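Local atomic coordinates of 2-aminomuconic 6-semialdehyde dehydrogenase (Pseudomonas sp., PDB entry 7BZV), a protein that probably catalyses the NAD+-dependent oxidation of 2-aminomuconic 6-semialdehyde to 2-aminomuconate in the meta-cleavage breakdown of 2-aminophenol, working as a tetramer. Residues K257-I262 with S290-V295; Q285-S290 with Y415-T420. All coordinates share one frame; numbering follows the deposited sequence.

Contact 1 (K257-I262 with S290-V295); sequences KNAAVI and SERVYV
The aliphatic parts of Lys257 and Arg292 cross at a slant, Lys257 CG an unusually short 3.2 Å from Arg292 CD, before their charged ends part. The Lys257 chain runs out with CG anti to the backbone nitrogen (chi1 -171°) and bends at the next bond, which carries its ammonium across Glu291; Lys257 NZ makes a salt bridge of 2.6 Å to Glu291 OE1, arriving on the anti side of the carboxylate and somewhat out of its plane. Arg292 folds back through two bends until NH1 donates to Lys257 O at 2.8 Å, almost straight and in the guanidinium plane. One face of that guanidinium is covered near its rim by Ala259 CB, while NH2 also reaches Tyr294 OH. The tyrosine ring turns its edge to the same methyl, Ala259 CB lying 3.7 Å from Tyr294 CE2. On the face of Ala260, Val293 and Val295, Ile262 CD1 packs 3.8 Å from Val293 CG1. The backbones run parallel, 4.7 Å apart at closest approach, as neighbouring strands of a beta-alpha-beta unit whose connection is helix 268-280, within the catalytic domain expected of an aldehyde dehydrogenase. Regular bonds alternate from Ala260 N to Arg292 O, Tyr294 N to Ala260 O, and Ile262 N to Tyr294 O. Before them the pattern breaks at the corner at Glu291: Asn258 O is gripped by two backbone donors, Glu291 N at 3.1 Å and Arg292 N at 3.2 Å. Further out, a water bridges Lys257 NZ and Glu291 O, and the ammonium also donates to the carbonyls of Val385 and Glu388. Backbone NH groups of Ile390 and Phe391 hold the two carboxylate oxygens of Glu291, and Ala410 O takes Arg292 NH2. Met271 and Met275 of helix 268-280 cover Ile262.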
ATOM      1  N   LYS B 257      -2.097  16.889  27.977  1.00 31.76           N
ATOM      2  CA  LYS B 257      -1.355  16.953  29.257  1.00 30.14           C
ATOM      3  C   LYS B 257      -0.373  15.781  29.184  1.00 31.13           C
ATOM      4  O   LYS B 257      -0.596  14.703  29.720  1.00 32.27           O
ATOM      5  CB  LYS B 257      -2.252  16.874  30.483  1.00 33.57           C
ATOM      6  CG  LYS B 257      -1.441  17.163  31.748  1.00 28.81           C
ATOM      7  CD  LYS B 257      -1.318  18.659  32.041  1.00 32.69           C
ATOM      8  CE  LYS B 257      -0.459  18.932  33.305  1.00 29.56           C
ATOM      9  NZ  LYS B 257      -0.150  20.371  33.484  1.00 30.71           N
ATOM     10  N   ASN B 258       0.701  15.986  28.457  1.00 27.91           N
ATOM     11  CA  ASN B 258       1.486  14.875  27.941  1.00 30.43           C
ATOM     12  C   ASN B 258       2.491  14.380  28.971  1.00 32.55           C
ATOM     13  O   ASN B 258       3.078  15.171  29.716  1.00 29.15           O
ATOM     14  CB  ASN B 258       2.220  15.337  26.693  1.00 27.69           C
ATOM     15  CG  ASN B 258       1.285  15.854  25.612  1.00 29.24           C
ATOM     16  OD1 ASN B 258       0.279  15.216  25.271  1.00 30.23           O
ATOM     17  ND2 ASN B 258       1.594  17.033  25.088  1.00 27.40           N
ATOM     18  N   ALA B 259       2.741  13.068  28.961  1.00 30.92           N
ATOM     19  CA  ALA B 259       3.663  12.433  29.882  1.00 30.58           C
ATOM     20  C   ALA B 259       5.023  12.158  29.250  1.00 22.09           C
ATOM     21  O   ALA B 259       5.125  11.746  28.094  1.00 28.04           O
ATOM     22  CB  ALA B 259       3.082  11.114  30.394  1.00 25.50           C
ATOM     23  N   ALA B 260       6.055  12.383  30.044  1.00 25.25           N
ATOM     24  CA  ALA B 260       7.401  11.896  29.799  1.00 24.89           C
ATOM     25  C   ALA B 260       7.708  10.805  30.801  1.00 24.65           C
ATOM     26  O   ALA B 260       7.445  10.973  31.997  1.00 26.98           O
ATOM     27  CB  ALA B 260       8.421  13.024  29.945  1.00 27.52           C
ATOM     28  N   VAL B 261       8.301   9.710  30.319  1.00 25.46           N
ATOM     29  CA  VAL B 261       8.633   8.548  31.136  1.00 25.68           C
ATOM     30  C   VAL B 261      10.135   8.283  30.997  1.00 27.93           C
ATOM     31  O   VAL B 261      10.598   7.879  29.919  1.00 22.94           O
ATOM     32  CB  VAL B 261       7.814   7.307  30.729  1.00 24.45           C
ATOM     33  CG1 VAL B 261       8.109   6.153  31.638  1.00 29.21           C
ATOM     34  CG2 VAL B 261       6.355   7.616  30.759  1.00 26.76           C
ATOM     35  N   ILE B 262      10.874   8.438  32.099  1.00 29.68           N
ATOM     36  CA  ILE B 262      12.328   8.363  32.103  1.00 26.30           C
ATOM     37  C   ILE B 262      12.764   7.201  32.988  1.00 21.22           C
ATOM     38  O   ILE B 262      12.608   7.241  34.218  1.00 25.73           O
ATOM     39  CB  ILE B 262      12.948   9.687  32.560  1.00 25.62           C
ATOM     40  CG1 ILE B 262      12.427  10.806  31.634  1.00 30.65           C
ATOM     41  CG2 ILE B 262      14.499   9.586  32.548  1.00 28.41           C
ATOM     42  CD1 ILE B 262      12.567  12.158  32.243  1.00 39.47           C
ATOM     43  N   SER B 290       5.834  18.103  27.287  1.00 27.43           N
ATOM     44  CA  SER B 290       5.551  17.360  28.503  1.00 27.54           C
ATOM     45  C   SER B 290       5.222  18.302  29.655  1.00 31.34           C
ATOM     46  O   SER B 290       5.952  19.264  29.899  1.00 35.33           O
ATOM     47  CB  SER B 290       6.789  16.563  28.930  1.00 34.42           C
ATOM     48  OG  SER B 290       7.338  15.909  27.853  1.00 41.37           O
ATOM     49  N   GLU B 291       4.154  17.995  30.404  1.00 28.12           N
ATOM     50  CA  GLU B 291       3.876  18.650  31.681  1.00 33.94           C
ATOM     51  C   GLU B 291       3.763  17.687  32.852  1.00 29.47           C
ATOM     52  O   GLU B 291       3.645  18.145  33.993  1.00 31.82           O
ATOM     53  CB  GLU B 291       2.589  19.499  31.593  1.00 35.99           C
ATOM     54  CG  GLU B 291       2.830  20.786  30.772  1.00 33.45           C
ATOM     55  CD  GLU B 291       1.634  21.721  30.624  1.00 38.60           C
ATOM     56  OE1 GLU B 291       0.556  21.494  31.226  1.00 36.38           O
ATOM     57  OE2 GLU B 291       1.784  22.703  29.863  1.00 30.95           O
ATOM     58  N   ARG B 292       3.800  16.374  32.606  1.00 27.04           N
ATOM     59  CA  ARG B 292       3.842  15.353  33.644  1.00 30.53           C
ATOM     60  C   ARG B 292       5.085  14.540  33.347  1.00 26.08           C
ATOM     61  O   ARG B 292       5.224  14.019  32.237  1.00 25.99           O
ATOM     62  CB  ARG B 292       2.581  14.469  33.637  1.00 29.85           C
ATOM     63  CG  ARG B 292       1.239  15.229  33.803  1.00 31.78           C
ATOM     64  CD  ARG B 292       0.134  14.633  32.854  1.00 48.61           C
ATOM     65  NE  ARG B 292      -0.049  13.271  33.244  1.00 43.32           N
ATOM     66  CZ  ARG B 292      -0.356  12.226  32.479  1.00 24.39           C
ATOM     67  NH1 ARG B 292      -0.617  12.292  31.170  1.00 36.50           N
ATOM     68  NH2 ARG B 292      -0.412  11.070  33.095  1.00 33.12           N
ATOM     69  N   VAL B 293       6.005  14.481  34.293  1.00 27.49           N
ATOM     70  CA  VAL B 293       7.262  13.767  34.118  1.00 25.52           C
ATOM     71  C   VAL B 293       7.396  12.694  35.187  1.00 27.49           C
ATOM     72  O   VAL B 293       7.479  13.013  36.377  1.00 26.54           O
ATOM     73  CB  VAL B 293       8.467  14.716  34.176  1.00 29.56           C
ATOM     74  CG1 VAL B 293       9.730  13.919  34.016  1.00 30.24           C
ATOM     75  CG2 VAL B 293       8.388  15.760  33.096  1.00 26.64           C
ATOM     76  N   TYR B 294       7.496  11.430  34.753  1.00 27.36           N
ATOM     77  CA  TYR B 294       7.662  10.269  35.626  1.00 26.71           C
ATOM     78  C   TYR B 294       9.108   9.791  35.514  1.00 22.90           C
ATOM     79  O   TYR B 294       9.569   9.464  34.408  1.00 24.01           O
ATOM     80  CB  TYR B 294       6.657   9.161  35.229  1.00 27.54           C
ATOM     81  CG  TYR B 294       5.225   9.665  35.238  1.00 26.44           C
ATOM     82  CD1 TYR B 294       4.469   9.665  36.409  1.00 25.62           C
ATOM     83  CD2 TYR B 294       4.635  10.156  34.086  1.00 29.58           C
ATOM     84  CE1 TYR B 294       3.159  10.164  36.435  1.00 25.36           C
ATOM     85  CE2 TYR B 294       3.348  10.631  34.091  1.00 29.01           C
ATOM     86  CZ  TYR B 294       2.615  10.656  35.275  1.00 32.74           C
ATOM     87  OH  TYR B 294       1.335  11.152  35.247  1.00 31.87           O
ATOM     88  N   VAL B 295       9.835   9.769  36.637  1.00 23.17           N
ATOM     89  CA  VAL B 295      11.241   9.371  36.644  1.00 26.65           C
ATOM     90  C   VAL B 295      11.399   8.157  37.543  1.00 21.35           C
ATOM     91  O   VAL B 295      10.964   8.183  38.698  1.00 24.75           O
ATOM     92  CB  VAL B 295      12.156  10.520  37.121  1.00 31.86           C
ATOM     93  CG1 VAL B 295      13.630  10.129  37.007  1.00 27.68           C
ATOM     94  CG2 VAL B 295      11.803  11.792  36.342  1.00 24.19           C
TER
HETATM   95  O   HOH W   1       2.020  20.326  35.286  1.00 37.76           O

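Contact 2 (Q285-S290 with Y415-T420); sequences QVCLCS and YGLAAT
Leu417 sends its side chain toward the turn at Cys287 and Leu288. Its CB passes Asn258, a residue of the adjoining strand. CG, set anti to the backbone N (chi1 -169°), comes within 3.8 Å of Leu288 CD2, and the two leucine side chains cross at about a right angle. The CD2 methyl makes most of the contacts: it lies 3.7 Å from Leu288 CD2, 3.7 Å from Cys287 CB, and a tight 3.2 Å from Cys287 O. That carbonyl accepts a hydrogen bond from Asn258 ND2; the methyl only packs against it. Leu288 CD2 also touches Ala418 CB, at 3.9 Å. Further on, Thr420 CG2 meets Ser290 OG at 3.6 Å, while Thr420 OG1 is turned to Thr445 O instead. No hydrogen bond joins the segments themselves; 285-290 keeps its shape through a type I turn closed by Cys289 N to Val286 O. The segment carries the family's Gly-Gln-x-Cys signature from its glutamine on, so Cys287 is probably the catalytic cysteine. The loop follows helix 268-280, whose Met275 touches both Ser290 and Thr420, and rests against the start of strand 418-422, with Trp442 of strand 440-443 beside Leu288 and Ala418.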
ATOM      1  N   GLN B 285       4.963  26.152  25.061  1.00 25.74           N
ATOM      2  CA  GLN B 285       3.727  26.388  24.331  1.00 30.06           C
ATOM      3  C   GLN B 285       3.649  25.530  23.071  1.00 28.67           C
ATOM      4  O   GLN B 285       3.140  25.963  22.055  1.00 28.96           O
ATOM      5  CB  GLN B 285       3.604  27.862  23.950  1.00 33.83           C
ATOM      6  CG  GLN B 285       3.565  28.865  25.152  1.00 39.41           C
ATOM      7  CD  GLN B 285       3.792  30.315  24.724  1.00 34.59           C
ATOM      8  OE1 GLN B 285       3.019  31.223  25.058  1.00 31.14           O
ATOM      9  NE2 GLN B 285       4.862  30.539  23.997  1.00 30.44           N
ATOM     10  N   VAL B 286       4.184  24.337  23.096  1.00 47.92           N
ATOM     11  CA  VAL B 286       3.937  23.365  22.045  1.00 36.22           C
ATOM     12  C   VAL B 286       2.899  22.431  22.596  1.00 35.78           C
ATOM     13  O   VAL B 286       3.014  21.982  23.744  1.00 31.28           O
ATOM     14  CB  VAL B 286       5.209  22.617  21.630  1.00 32.59           C
ATOM     15  CG1 VAL B 286       4.971  21.832  20.346  1.00 40.38           C
ATOM     16  CG2 VAL B 286       6.281  23.617  21.430  1.00 37.02           C
ATOM     17  N   CYS B 287       1.871  22.146  21.792  1.00 34.14           N
ATOM     18  CA  CYS B 287       0.860  21.185  22.203  1.00 31.64           C
ATOM     19  C   CYS B 287       1.469  19.859  22.612  1.00 28.07           C
ATOM     20  O   CYS B 287       0.830  19.081  23.335  1.00 28.23           O
ATOM     21  CB  CYS B 287      -0.164  21.002  21.068  1.00 63.33           C
ATOM     22  SG  CYS B 287       0.536  20.998  19.337  1.00 51.43           S
ATOM     23  N   LEU B 288       2.668  19.562  22.126  1.00 29.20           N
ATOM     24  CA  LEU B 288       3.328  18.273  22.355  1.00 29.52           C
ATOM     25  C   LEU B 288       4.269  18.275  23.563  1.00 36.87           C
ATOM     26  O   LEU B 288       4.833  17.234  23.921  1.00 24.11           O
ATOM     27  CB  LEU B 288       4.105  17.905  21.094  1.00 25.87           C
ATOM     28  CG  LEU B 288       3.274  17.964  19.800  1.00 34.63           C
ATOM     29  CD1 LEU B 288       4.091  17.930  18.545  1.00 31.14           C
ATOM     30  CD2 LEU B 288       2.350  16.788  19.866  1.00 25.90           C
ATOM     31  N   CYS B 289       4.492  19.420  24.182  1.00 27.67           N
ATOM     32  CA  CYS B 289       5.376  19.467  25.342  1.00 24.81           C
ATOM     33  C   CYS B 289       4.886  18.579  26.487  1.00 27.15           C
ATOM     34  O   CYS B 289       3.689  18.365  26.680  1.00 28.57           O
ATOM     35  CB  CYS B 289       5.480  20.907  25.852  1.00 30.58           C
ATOM     36  SG  CYS B 289       6.498  22.011  24.867  1.00 29.08           S
ATOM     37  N   SER B 290       5.834  18.103  27.287  1.00 27.43           N
ATOM     38  CA  SER B 290       5.551  17.360  28.503  1.00 27.54           C
ATOM     39  C   SER B 290       5.222  18.302  29.655  1.00 31.34           C
ATOM     40  O   SER B 290       5.952  19.264  29.899  1.00 35.33           O
ATOM     41  CB  SER B 290       6.789  16.563  28.930  1.00 34.42           C
ATOM     42  OG  SER B 290       7.338  15.909  27.853  1.00 41.37           O
ATOM     43  N   TYR B 415      -7.044  13.336  28.041  1.00 36.15           N
ATOM     44  CA  TYR B 415      -6.301  13.671  26.842  1.00 40.57           C
ATOM     45  C   TYR B 415      -5.605  12.453  26.240  1.00 38.93           C
ATOM     46  O   TYR B 415      -5.762  11.311  26.696  1.00 26.34           O
ATOM     47  CB  TYR B 415      -5.262  14.737  27.175  1.00 33.15           C
ATOM     48  CG  TYR B 415      -5.888  16.043  27.553  1.00 39.91           C
ATOM     49  CD1 TYR B 415      -6.561  16.812  26.590  1.00 47.37           C
ATOM     50  CD2 TYR B 415      -5.809  16.530  28.864  1.00 40.78           C
ATOM     51  CE1 TYR B 415      -7.134  18.028  26.911  1.00 57.11           C
ATOM     52  CE2 TYR B 415      -6.404  17.747  29.206  1.00 53.32           C
ATOM     53  CZ  TYR B 415      -7.051  18.495  28.219  1.00 67.79           C
ATOM     54  OH  TYR B 415      -7.626  19.704  28.523  1.00 67.12           O
ATOM     55  N   GLY B 416      -4.804  12.721  25.200  1.00 33.03           N
ATOM     56  CA  GLY B 416      -3.918  11.727  24.635  1.00 32.28           C
ATOM     57  C   GLY B 416      -3.285  12.173  23.348  1.00 40.29           C
ATOM     58  O   GLY B 416      -3.477  11.581  22.252  1.00 30.31           O
ATOM     59  N   LEU B 417      -2.476  13.224  23.494  1.00 32.85           N
ATOM     60  CA  LEU B 417      -1.809  13.765  22.331  1.00 26.27           C
ATOM     61  C   LEU B 417      -0.473  13.072  22.078  1.00 24.80           C
ATOM     62  O   LEU B 417      -0.274  12.526  20.993  1.00 27.50           O
ATOM     63  CB  LEU B 417      -1.570  15.262  22.454  1.00 23.52           C
ATOM     64  CG  LEU B 417      -1.105  15.897  21.136  1.00 43.00           C
ATOM     65  CD1 LEU B 417      -2.003  15.561  19.946  1.00 72.96           C
ATOM     66  CD2 LEU B 417      -1.022  17.426  21.326  1.00 60.35           C
ATOM     67  N   ALA B 418       0.462  13.158  23.043  1.00 28.85           N
ATOM     68  CA  ALA B 418       1.834  12.696  22.857  1.00 27.99           C
ATOM     69  C   ALA B 418       2.449  12.142  24.137  1.00 24.06           C
ATOM     70  O   ALA B 418       1.988  12.405  25.257  1.00 26.60           O
ATOM     71  CB  ALA B 418       2.742  13.823  22.354  1.00 28.06           C
ATOM     72  N   ALA B 419       3.530  11.367  23.941  1.00 23.56           N
ATOM     73  CA  ALA B 419       4.371  10.882  25.023  1.00 25.16           C
ATOM     74  C   ALA B 419       5.824  10.818  24.563  1.00 26.98           C
ATOM     75  O   ALA B 419       6.106  10.757  23.368  1.00 22.60           O
ATOM     76  CB  ALA B 419       3.935   9.500  25.524  1.00 22.75           C
ATOM     77  N   THR B 420       6.745  10.897  25.527  1.00 25.25           N
ATOM     78  CA  THR B 420       8.172  10.730  25.249  1.00 26.63           C
ATOM     79  C   THR B 420       8.768   9.819  26.316  1.00 23.56           C
ATOM     80  O   THR B 420       8.632  10.081  27.516  1.00 25.45           O
ATOM     81  CB  THR B 420       8.904  12.080  25.181  1.00 26.94           C
ATOM     82  OG1 THR B 420      10.310  11.871  24.905  1.00 28.95           O
ATOM     83  CG2 THR B 420       8.743  12.868  26.468  1.00 23.48           C
TER

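Overall arrangement
Both contacts are buried, their centres about 9 Å apart, and they draw on the same sheet, where strand 258-262 lies between 290-296 and 418-422. Contact 1 joins two parallel strands through regular backbone bonds and, at their beginning, a cluster of charged side chains; contact 2 bridges a loop to the start of a strand by van der Waals packing, with no hydrogen bond between its segments, and buries far less surface. Ser290 belongs to both. Asn258 of contact 1 ties the two parts of contact 2 together, its amide NH2 donating to Cys289 O and its OD1 accepting from Ala418 N. Contact 2 lies nearer the chain's centre.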